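Side-chain contacts in folylpolyglutamate synthase protein FOLC (Mycobacterium tuberculosis, PDB 2VOS), which probably catalyses the ATP-dependent addition of L-glutamate to dihydropteroate and, successively, to tetrahydrofolate, building folylpolyglutamates: residues 74-79 / 336-341; 79-84 / 289-294. All blocks are in the same frame, centred on the assembly; numbering follows the deposited sequence.

Contact 1: residues 74-79 / 336-341. With CO (cobalt (II) ion), chain E; ADP (adenosine-5'-diphosphate), chain B.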
ATOM      1  N   GLY A  74       2.145  -4.823   1.917  1.00 29.50           N
ATOM      2  CA  GLY A  74       2.034  -4.171   3.215  1.00 28.38           C
ATOM      3  C   GLY A  74       2.705  -2.796   3.267  1.00 27.33           C
ATOM      4  O   GLY A  74       2.728  -2.180   4.345  1.00 26.61           O
ATOM      5  N   LYS A  75       3.260  -2.284   2.167  1.00 25.62           N
ATOM      6  CA  LYS A  75       3.932  -0.969   2.295  1.00 25.61           C
ATOM      7  C   LYS A  75       2.964   0.100   2.801  1.00 26.40           C
ATOM      8  O   LYS A  75       3.280   0.857   3.728  1.00 26.03           O
ATOM      9  CB  LYS A  75       4.586  -0.404   1.014  1.00 25.37           C
ATOM     10  CG  LYS A  75       5.763  -1.269   0.379  1.00 26.17           C
ATOM     11  CD  LYS A  75       6.313  -0.578  -0.861  1.00 27.85           C
ATOM     12  CE  LYS A  75       5.291  -0.599  -2.036  1.00 27.22           C
ATOM     13  NZ  LYS A  75       4.736  -1.992  -2.308  1.00 27.47           N
ATOM     14  N   THR A  76       1.850   0.251   2.091  1.00 24.98           N
ATOM     15  CA  THR A  76       0.874   1.302   2.453  1.00 24.64           C
ATOM     16  C   THR A  76       0.332   1.071   3.864  1.00 23.16           C
ATOM     17  O   THR A  76       0.216   2.018   4.661  1.00 23.85           O
ATOM     18  CB  THR A  76      -0.284   1.403   1.411  1.00 24.02           C
ATOM     19  OG1 THR A  76       0.279   1.994   0.252  1.00 24.19           O
ATOM     20  CG2 THR A  76      -1.371   2.391   1.950  1.00 22.81           C
ATOM     21  N   SER A  77      -0.042  -0.165   4.161  1.00 24.61           N
ATOM     22  CA  SER A  77      -0.579  -0.428   5.497  1.00 24.06           C
ATOM     23  C   SER A  77       0.471  -0.106   6.593  1.00 24.51           C
ATOM     24  O   SER A  77       0.152   0.476   7.648  1.00 22.73           O
ATOM     25  CB  SER A  77      -0.968  -1.898   5.613  1.00 24.76           C
ATOM     26  OG  SER A  77      -2.153  -2.195   4.902  1.00 26.87           O
ATOM     27  N   VAL A  78       1.731  -0.508   6.364  1.00 23.81           N
ATOM     28  CA  VAL A  78       2.809  -0.206   7.330  1.00 22.74           C
ATOM     29  C   VAL A  78       3.002   1.299   7.426  1.00 23.41           C
ATOM     30  O   VAL A  78       3.218   1.840   8.533  1.00 25.74           O
ATOM     31  CB  VAL A  78       4.180  -0.910   6.956  1.00 24.91           C
ATOM     32  CG1 VAL A  78       5.359  -0.334   7.871  1.00 22.41           C
ATOM     33  CG2 VAL A  78       4.035  -2.443   7.186  1.00 20.52           C
ATOM     34  N   ALA A  79       2.946   2.012   6.291  1.00 21.69           N
ATOM     35  CA  ALA A  79       3.143   3.474   6.299  1.00 21.28           C
ATOM     36  C   ALA A  79       2.077   4.087   7.202  1.00 21.41           C
ATOM     37  O   ALA A  79       2.358   4.966   7.994  1.00 21.39           O
ATOM     38  CB  ALA A  79       3.014   4.062   4.907  1.00 18.75           C
ATOM     39  N   PRO A 336      -7.741   1.890   4.337  1.00 41.97           N
ATOM     40  CA  PRO A 336      -8.860   1.862   3.432  1.00 41.58           C
ATOM     41  C   PRO A 336      -8.544   0.925   2.270  1.00 40.05           C
ATOM     42  O   PRO A 336      -7.415   0.838   1.820  1.00 39.85           O
ATOM     43  CB  PRO A 336      -8.991   3.277   2.923  1.00 41.10           C
ATOM     44  CG  PRO A 336      -8.026   4.164   3.832  1.00 44.39           C
ATOM     45  CD  PRO A 336      -7.163   3.240   4.577  1.00 43.28           C
ATOM     46  N   GLY A 337      -9.557   0.191   1.857  1.00 39.65           N
ATOM     47  CA  GLY A 337      -9.410  -0.743   0.733  1.00 39.26           C
ATOM     48  C   GLY A 337      -8.549  -1.937   1.036  1.00 41.77           C
ATOM     49  O   GLY A 337      -8.229  -2.665   0.104  1.00 44.29           O
ATOM     50  N   ARG A 338      -8.135  -2.173   2.301  1.00 42.25           N
ATOM     51  CA  ARG A 338      -7.474  -3.460   2.676  1.00 43.49           C
ATOM     52  C   ARG A 338      -8.410  -4.258   3.596  1.00 44.54           C
ATOM     53  O   ARG A 338      -8.590  -3.939   4.795  1.00 44.84           O
ATOM     54  CB  ARG A 338      -6.104  -3.253   3.356  1.00 45.21           C
ATOM     55  CG  ARG A 338      -4.978  -2.851   2.348  1.00 48.27           C
ATOM     56  CD  ARG A 338      -5.379  -1.633   1.543  1.00 54.66           C
ATOM     57  NE  ARG A 338      -4.294  -1.058   0.738  1.00 60.36           N
ATOM     58  CZ  ARG A 338      -4.407   0.044  -0.020  1.00 60.55           C
ATOM     59  NH1 ARG A 338      -5.548   0.725  -0.122  1.00 63.20           N
ATOM     60  NH2 ARG A 338      -3.367   0.476  -0.709  1.00 65.24           N
ATOM     61  N   LEU A 339      -9.068  -5.249   2.995  1.00 43.17           N
ATOM     62  CA  LEU A 339     -10.095  -6.032   3.645  1.00 43.88           C
ATOM     63  C   LEU A 339     -11.036  -5.138   4.440  1.00 42.81           C
ATOM     64  O   LEU A 339     -11.245  -5.329   5.657  1.00 41.83           O
ATOM     65  CB  LEU A 339      -9.446  -7.040   4.575  1.00 46.04           C
ATOM     66  CG  LEU A 339      -9.642  -8.567   4.462  1.00 49.74           C
ATOM     67  CD1 LEU A 339     -10.688  -9.066   3.529  1.00 52.49           C
ATOM     68  CD2 LEU A 339      -8.272  -9.224   4.340  1.00 53.70           C
ATOM     69  N   GLU A 340     -11.568  -4.126   3.765  1.00 40.64           N
ATOM     70  CA  GLU A 340     -12.380  -3.137   4.425  1.00 40.58           C
ATOM     71  C   GLU A 340     -13.854  -3.461   4.128  1.00 40.81           C
ATOM     72  O   GLU A 340     -14.242  -3.635   2.975  1.00 41.23           O
ATOM     73  CB  GLU A 340     -12.037  -1.725   3.905  1.00 38.61           C
ATOM     74  CG  GLU A 340     -12.767  -0.615   4.673  1.00 39.37           C
ATOM     75  CD  GLU A 340     -12.516   0.756   4.071  1.00 38.87           C
ATOM     76  OE1 GLU A 340     -11.983   0.810   2.936  1.00 39.56           O
ATOM     77  OE2 GLU A 340     -12.894   1.775   4.693  1.00 41.88           O
ATOM     78  N   ARG A 341     -14.675  -3.508   5.155  1.00 40.61           N
ATOM     79  CA  ARG A 341     -16.095  -3.834   4.992  1.00 41.13           C
ATOM     80  C   ARG A 341     -16.885  -2.610   4.655  1.00 40.99           C
ATOM     81  O   ARG A 341     -16.845  -1.621   5.420  1.00 39.67           O
ATOM     82  CB  ARG A 341     -16.634  -4.329   6.320  1.00 41.90           C
ATOM     83  CG  ARG A 341     -16.536  -5.806   6.507  1.00 44.56           C
ATOM     84  CD  ARG A 341     -17.588  -6.318   7.554  1.00 46.45           C
ATOM     85  NE  ARG A 341     -17.655  -5.530   8.803  1.00 46.50           N
ATOM     86  CZ  ARG A 341     -18.667  -5.586   9.675  1.00 45.37           C
ATOM     87  NH1 ARG A 341     -19.696  -6.442   9.481  1.00 41.54           N
ATOM     88  NH2 ARG A 341     -18.656  -4.814  10.757  1.00 44.09           N
TER
HETATM   89 CO    CO E1493       1.105   0.956  -1.492  1.00 28.96          CO
HETATM   90  PB  ADP B1490       1.506  -2.166  -0.791  1.00 32.04           P
HETATM   91  O1B ADP B1490       1.468  -0.709  -0.412  1.00 29.25           O
HETATM   92  O2B ADP B1490       0.943  -2.433  -2.159  1.00 33.59           O
HETATM   93  O3B ADP B1490       2.791  -2.890  -0.522  1.00 30.87           O
HETATM   94  PA  ADP B1490      -0.851  -2.541   0.968  1.00 32.77           P
HETATM   95  O1A ADP B1490      -1.567  -1.511   0.106  1.00 31.51           O
HETATM   96  O2A ADP B1490      -0.812  -2.525   2.488  1.00 26.12           O
HETATM   97  O3A ADP B1490       0.574  -2.960   0.279  1.00 31.81           O
HETATM   98  O5' ADP B1490      -1.684  -3.897   0.645  1.00 35.29           O
HETATM   99  C5' ADP B1490      -2.112  -4.307  -0.663  1.00 33.51           C
HETATM  100  C4' ADP B1490      -2.794  -5.679  -0.464  1.00 39.19           C
HETATM  101  O4' ADP B1490      -1.795  -6.641  -0.029  1.00 34.70           O
HETATM  102  C3' ADP B1490      -3.797  -5.725   0.688  1.00 41.59           C
HETATM  103  O3' ADP B1490      -5.122  -5.595   0.214  1.00 47.10           O
HETATM  104  C2' ADP B1490      -3.740  -7.090   1.313  1.00 42.55           C
HETATM  105  O2' ADP B1490      -4.473  -7.995   0.419  1.00 48.77           O
HETATM  106  C1' ADP B1490      -2.314  -7.484   1.030  1.00 37.44           C
HETATM  107  N9  ADP B1490      -1.333  -7.295   2.137  1.00 34.80           N
HETATM  108  C8  ADP B1490      -1.016  -6.189   2.891  1.00 32.19           C
HETATM  109  N7  ADP B1490       0.003  -6.491   3.749  1.00 31.85           N
HETATM  110  C5  ADP B1490       0.407  -7.762   3.452  1.00 31.30           C
HETATM  111  C6  ADP B1490       1.439  -8.690   3.926  1.00 33.48           C
HETATM  112  N6  ADP B1490       2.290  -8.334   4.912  1.00 30.42           N
HETATM  113  N1  ADP B1490       1.448  -9.909   3.373  1.00 30.70           N
HETATM  114  C2  ADP B1490       0.592 -10.365   2.422  1.00 31.87           C
HETATM  115  N3  ADP B1490      -0.375  -9.564   1.902  1.00 32.58           N
HETATM  116  C4  ADP B1490      -0.487  -8.293   2.410  1.00 34.00           C
HETATM  117  O   HOH W   1      -0.794   0.195  -1.984  1.00 33.04           O
HETATM  118  O   HOH W   2       1.949   0.174  -3.320  1.00 32.68           O

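Contact 2: residues 79-84 / 289-294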
ATOM      1  N   ALA A  79       2.946   2.012   6.291  1.00 21.69           N
ATOM      2  CA  ALA A  79       3.143   3.474   6.299  1.00 21.28           C
ATOM      3  C   ALA A  79       2.077   4.087   7.202  1.00 21.41           C
ATOM      4  O   ALA A  79       2.358   4.966   7.994  1.00 21.39           O
ATOM      5  CB  ALA A  79       3.014   4.062   4.907  1.00 18.75           C
ATOM      6  N   ARG A  80       0.828   3.656   7.030  1.00 21.71           N
ATOM      7  CA  ARG A  80      -0.265   4.228   7.849  1.00 22.15           C
ATOM      8  C   ARG A  80      -0.186   3.879   9.344  1.00 23.18           C
ATOM      9  O   ARG A  80      -0.610   4.701  10.167  1.00 23.38           O
ATOM     10  CB  ARG A  80      -1.621   3.817   7.329  1.00 22.13           C
ATOM     11  CG  ARG A  80      -1.822   4.374   5.841  1.00 21.98           C
ATOM     12  CD  ARG A  80      -3.189   3.891   5.303  1.00 23.86           C
ATOM     13  NE  ARG A  80      -4.346   4.525   5.982  1.00 23.56           N
ATOM     14  CZ  ARG A  80      -4.946   5.655   5.585  1.00 24.14           C
ATOM     15  NH1 ARG A  80      -4.527   6.337   4.520  1.00 20.88           N
ATOM     16  NH2 ARG A  80      -5.979   6.131   6.268  1.00 24.36           N
HETATM   17  N   MSE A  81       0.334   2.691   9.675  1.00 21.95           N
HETATM   18  CA  MSE A  81       0.594   2.276  11.049  1.00 23.59           C
HETATM   19  C   MSE A  81       1.714   3.119  11.691  1.00 23.68           C
HETATM   20  O   MSE A  81       1.541   3.615  12.792  1.00 25.11           O
HETATM   21  CB  MSE A  81       0.989   0.807  11.104  1.00 23.09           C
HETATM   22  CG  MSE A  81      -0.263  -0.079  10.926  1.00 24.95           C
HETATM   23 SE   MSE A  81       0.382  -1.879  10.552  1.00 28.32          SE
HETATM   24  CE  MSE A  81      -1.290  -2.805  10.413  1.00 23.63           C
ATOM     25  N   VAL A  82       2.832   3.279  10.995  1.00 23.36           N
ATOM     26  CA  VAL A  82       3.887   4.206  11.422  1.00 24.29           C
ATOM     27  C   VAL A  82       3.334   5.594  11.689  1.00 25.14           C
ATOM     28  O   VAL A  82       3.625   6.176  12.719  1.00 26.82           O
ATOM     29  CB  VAL A  82       5.023   4.272  10.341  1.00 24.21           C
ATOM     30  CG1 VAL A  82       6.007   5.423  10.590  1.00 21.81           C
ATOM     31  CG2 VAL A  82       5.737   2.905  10.225  1.00 25.04           C
ATOM     32  N   ASP A  83       2.546   6.154  10.760  1.00 24.58           N
ATOM     33  CA  ASP A  83       1.930   7.459  10.953  1.00 24.33           C
ATOM     34  C   ASP A  83       1.078   7.463  12.245  1.00 24.46           C
ATOM     35  O   ASP A  83       1.174   8.360  13.137  1.00 25.00           O
ATOM     36  CB  ASP A  83       1.057   7.763   9.711  1.00 23.97           C
ATOM     37  CG  ASP A  83       0.587   9.211   9.659  1.00 28.45           C
ATOM     38  OD1 ASP A  83       0.660   9.888  10.722  1.00 28.51           O
ATOM     39  OD2 ASP A  83       0.121   9.666   8.571  1.00 27.76           O
ATOM     40  N   ALA A  84       0.208   6.477  12.374  1.00 24.25           N
ATOM     41  CA  ALA A  84      -0.628   6.409  13.567  1.00 23.74           C
ATOM     42  C   ALA A  84       0.200   6.393  14.879  1.00 24.78           C
ATOM     43  O   ALA A  84      -0.156   7.085  15.852  1.00 24.42           O
ATOM     44  CB  ALA A  84      -1.546   5.151  13.512  1.00 24.14           C
ATOM     45  N   ILE A 289      -2.764  -5.059  22.566  1.00 40.19           N
ATOM     46  CA  ILE A 289      -2.890  -4.175  21.451  1.00 39.78           C
ATOM     47  C   ILE A 289      -4.127  -4.564  20.625  1.00 40.68           C
ATOM     48  O   ILE A 289      -4.153  -5.654  20.032  1.00 41.46           O
ATOM     49  CB  ILE A 289      -1.662  -4.230  20.589  1.00 40.72           C
ATOM     50  CG1 ILE A 289      -0.494  -3.606  21.361  1.00 40.18           C
ATOM     51  CG2 ILE A 289      -1.904  -3.411  19.283  1.00 39.53           C
ATOM     52  CD1 ILE A 289       0.854  -3.918  20.757  1.00 38.27           C
ATOM     53  N   TYR A 290      -5.136  -3.699  20.602  1.00 38.55           N
ATOM     54  CA  TYR A 290      -6.257  -3.924  19.714  1.00 38.62           C
ATOM     55  C   TYR A 290      -5.979  -3.270  18.379  1.00 38.74           C
ATOM     56  O   TYR A 290      -5.695  -2.057  18.323  1.00 38.88           O
ATOM     57  CB  TYR A 290      -7.570  -3.411  20.332  1.00 38.92           C
ATOM     58  CG  TYR A 290      -8.728  -3.533  19.334  1.00 38.93           C
ATOM     59  CD1 TYR A 290      -9.334  -4.765  19.073  1.00 41.54           C
ATOM     60  CD2 TYR A 290      -9.215  -2.417  18.658  1.00 41.52           C
ATOM     61  CE1 TYR A 290     -10.407  -4.885  18.148  1.00 41.60           C
ATOM     62  CE2 TYR A 290     -10.306  -2.530  17.687  1.00 39.36           C
ATOM     63  CZ  TYR A 290     -10.864  -3.771  17.451  1.00 41.27           C
ATOM     64  OH  TYR A 290     -11.935  -3.916  16.570  1.00 45.75           O
ATOM     65  N   LEU A 291      -6.016  -4.066  17.301  1.00 37.47           N
ATOM     66  CA  LEU A 291      -5.799  -3.499  15.962  1.00 38.44           C
ATOM     67  C   LEU A 291      -7.109  -3.678  15.193  1.00 38.26           C
ATOM     68  O   LEU A 291      -7.547  -4.825  15.020  1.00 37.46           O
ATOM     69  CB  LEU A 291      -4.687  -4.294  15.270  1.00 37.16           C
ATOM     70  CG  LEU A 291      -4.362  -3.792  13.848  1.00 41.94           C
ATOM     71  CD1 LEU A 291      -3.664  -2.432  13.900  1.00 38.14           C
ATOM     72  CD2 LEU A 291      -3.479  -4.809  13.166  1.00 36.68           C
ATOM     73  N   PRO A 292      -7.768  -2.577  14.775  1.00 38.88           N
ATOM     74  CA  PRO A 292      -9.056  -2.790  14.102  1.00 38.81           C
ATOM     75  C   PRO A 292      -8.919  -3.186  12.578  1.00 39.77           C
ATOM     76  O   PRO A 292      -9.540  -2.550  11.712  1.00 38.98           O
ATOM     77  CB  PRO A 292      -9.758  -1.446  14.249  1.00 39.59           C
ATOM     78  CG  PRO A 292      -8.586  -0.415  14.137  1.00 39.14           C
ATOM     79  CD  PRO A 292      -7.398  -1.155  14.855  1.00 38.21           C
ATOM     80  N   LEU A 293      -8.101  -4.195  12.264  1.00 39.39           N
ATOM     81  CA  LEU A 293      -7.933  -4.631  10.883  1.00 41.28           C
ATOM     82  C   LEU A 293      -7.943  -6.162  10.949  1.00 41.41           C
ATOM     83  O   LEU A 293      -7.484  -6.767  11.946  1.00 41.51           O
ATOM     84  CB  LEU A 293      -6.556  -4.187  10.311  1.00 41.53           C
ATOM     85  CG  LEU A 293      -6.295  -2.695  10.188  1.00 41.24           C
ATOM     86  CD1 LEU A 293      -4.881  -2.451   9.662  1.00 43.86           C
ATOM     87  CD2 LEU A 293      -7.364  -2.073   9.236  1.00 40.03           C
ATOM     88  N   HIS A 294      -8.413  -6.774   9.881  1.00 41.11           N
ATOM     89  CA  HIS A 294      -8.506  -8.195   9.789  1.00 39.58           C
ATOM     90  C   HIS A 294      -7.242  -8.727   9.107  1.00 40.69           C
ATOM     91  O   HIS A 294      -6.659  -8.087   8.240  1.00 40.66           O
ATOM     92  CB  HIS A 294      -9.733  -8.579   8.945  1.00 38.92           C
ATOM     93  CG  HIS A 294     -11.037  -8.025   9.439  1.00 37.66           C
ATOM     94  ND1 HIS A 294     -11.599  -8.389  10.648  1.00 37.38           N
ATOM     95  CD2 HIS A 294     -11.913  -7.165   8.853  1.00 38.56           C
ATOM     96  CE1 HIS A 294     -12.742  -7.735  10.802  1.00 43.98           C
ATOM     97  NE2 HIS A 294     -12.957  -6.996   9.725  1.00 39.31           N
TER

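Contact 1: residues 74-79 / 336-341
R338 and T76 meet beside the diphosphate of ADP without a direct hydrogen bond: the nucleotide does most of the joining between 74-79 and 336-341. The protein-protein touch is thin. The methyl CG2 of T76 lies over one face of the R338 guanidinium, 3.8 Å from NH2, and the two side chains cross at about a right angle; beside them OG of S77 comes to 3.9 Å from CG of R338. The guanidinium turns its edge to the alpha-phosphate, and NE and NH2 both donate to ADP O1A, each at 2.8 Å, a fork that fixes its rotation. On its far side NH1 of R338 donates to O of P336, tilted 23° out of the guanidinium plane, so the arginine is held from its own loop as well. Segment 74-79 carries the end of the P-loop, with G74 at the N-cap of helix 75-88. Its backbone N atoms, from G74 to S77, all donate to the diphosphate, and K75 bends at its last two torsions to bring NZ 2.8 Å from ADP O3B. T76 OG1 stands beside its own backbone N (chi1 -72°), which leaves CG2 for the arginine while OG1 binds cobalt at 2.2 Å; E174 and S98 share that metal. A cobalt-bound water also accepts a weak bond from R338 NH2. Around this site, helix 296-312 supplies Q298 to S77 and N301 to ADP, and strand 340-343, which R338 precedes, pairs with strand 347-350 through a G1 beta bulge at L339 and E340 facing I350.

Contact 2: residues 79-84 / 289-294
Selenomethionine M81 makes the whole contact with one atom, its terminal methyl CE, which reaches L293 CD1 at 3.7 Å and L291 CD2 at 4.0 Å. From helix 75-88 the side chain runs straight out beyond CG (chi2 166°, chi3 179°), carrying the methyl across a backbone gap of 9.9 Å between the CA atoms of M81 and L291. It approaches the two leucines differently. With L293 the meeting is tip to tip, methyl against methyl, whereas L291 lies across it at about a right angle. L291 has its CG anti to the backbone N (chi1 -180°), and that brings a branch nearer the helix than the direction of its CB bond would suggest. Between the leucines, P292 centres an inverse gamma turn just past the end of strand 284-291, and the ends of both leucines reach the same methyl. The M81 and L291 side is buried: M81 also packs on Q298, N301 and A305 of helix 296-312, and L291 on F330 of helix 323-331. The L293 side is more open to solvent, although its methyl contact is the shorter: the residue is partly exposed and rests on V333 of a loop, while its carbonyl is bonded to Q275. No hydrogen bond or charge pair crosses between the two segments, and just 93 Å² is buried. The chemistry is therefore purely apolar: methyl packing joins the helix that follows the P-loop to the end of the three-stranded antiparallel sheet, without any polar bond to dictate an exact alignment.

After two N-terminal helices and strand 66-70, the chain passes through the P-loop into helix 75-88, which supplies one side of both contacts; A79 belongs to each. It then runs through much of the mixed eight-stranded sheet and the three-stranded antiparallel sheet, and the end of strand 284-291 returns to the helix, closing the loop of contact 2 after 204 intervening residues. Helices 296-312 and 323-331 follow before 336-341 closes the wider loop of contact 1, with contact 2 lying wholly within it. The centres are about 9 Å apart, and P336 packs on R80 between them. Helix 75-88 thus meets the end of the small antiparallel sheet directly, and the loop leading into the C-terminal sheet largely through ADP.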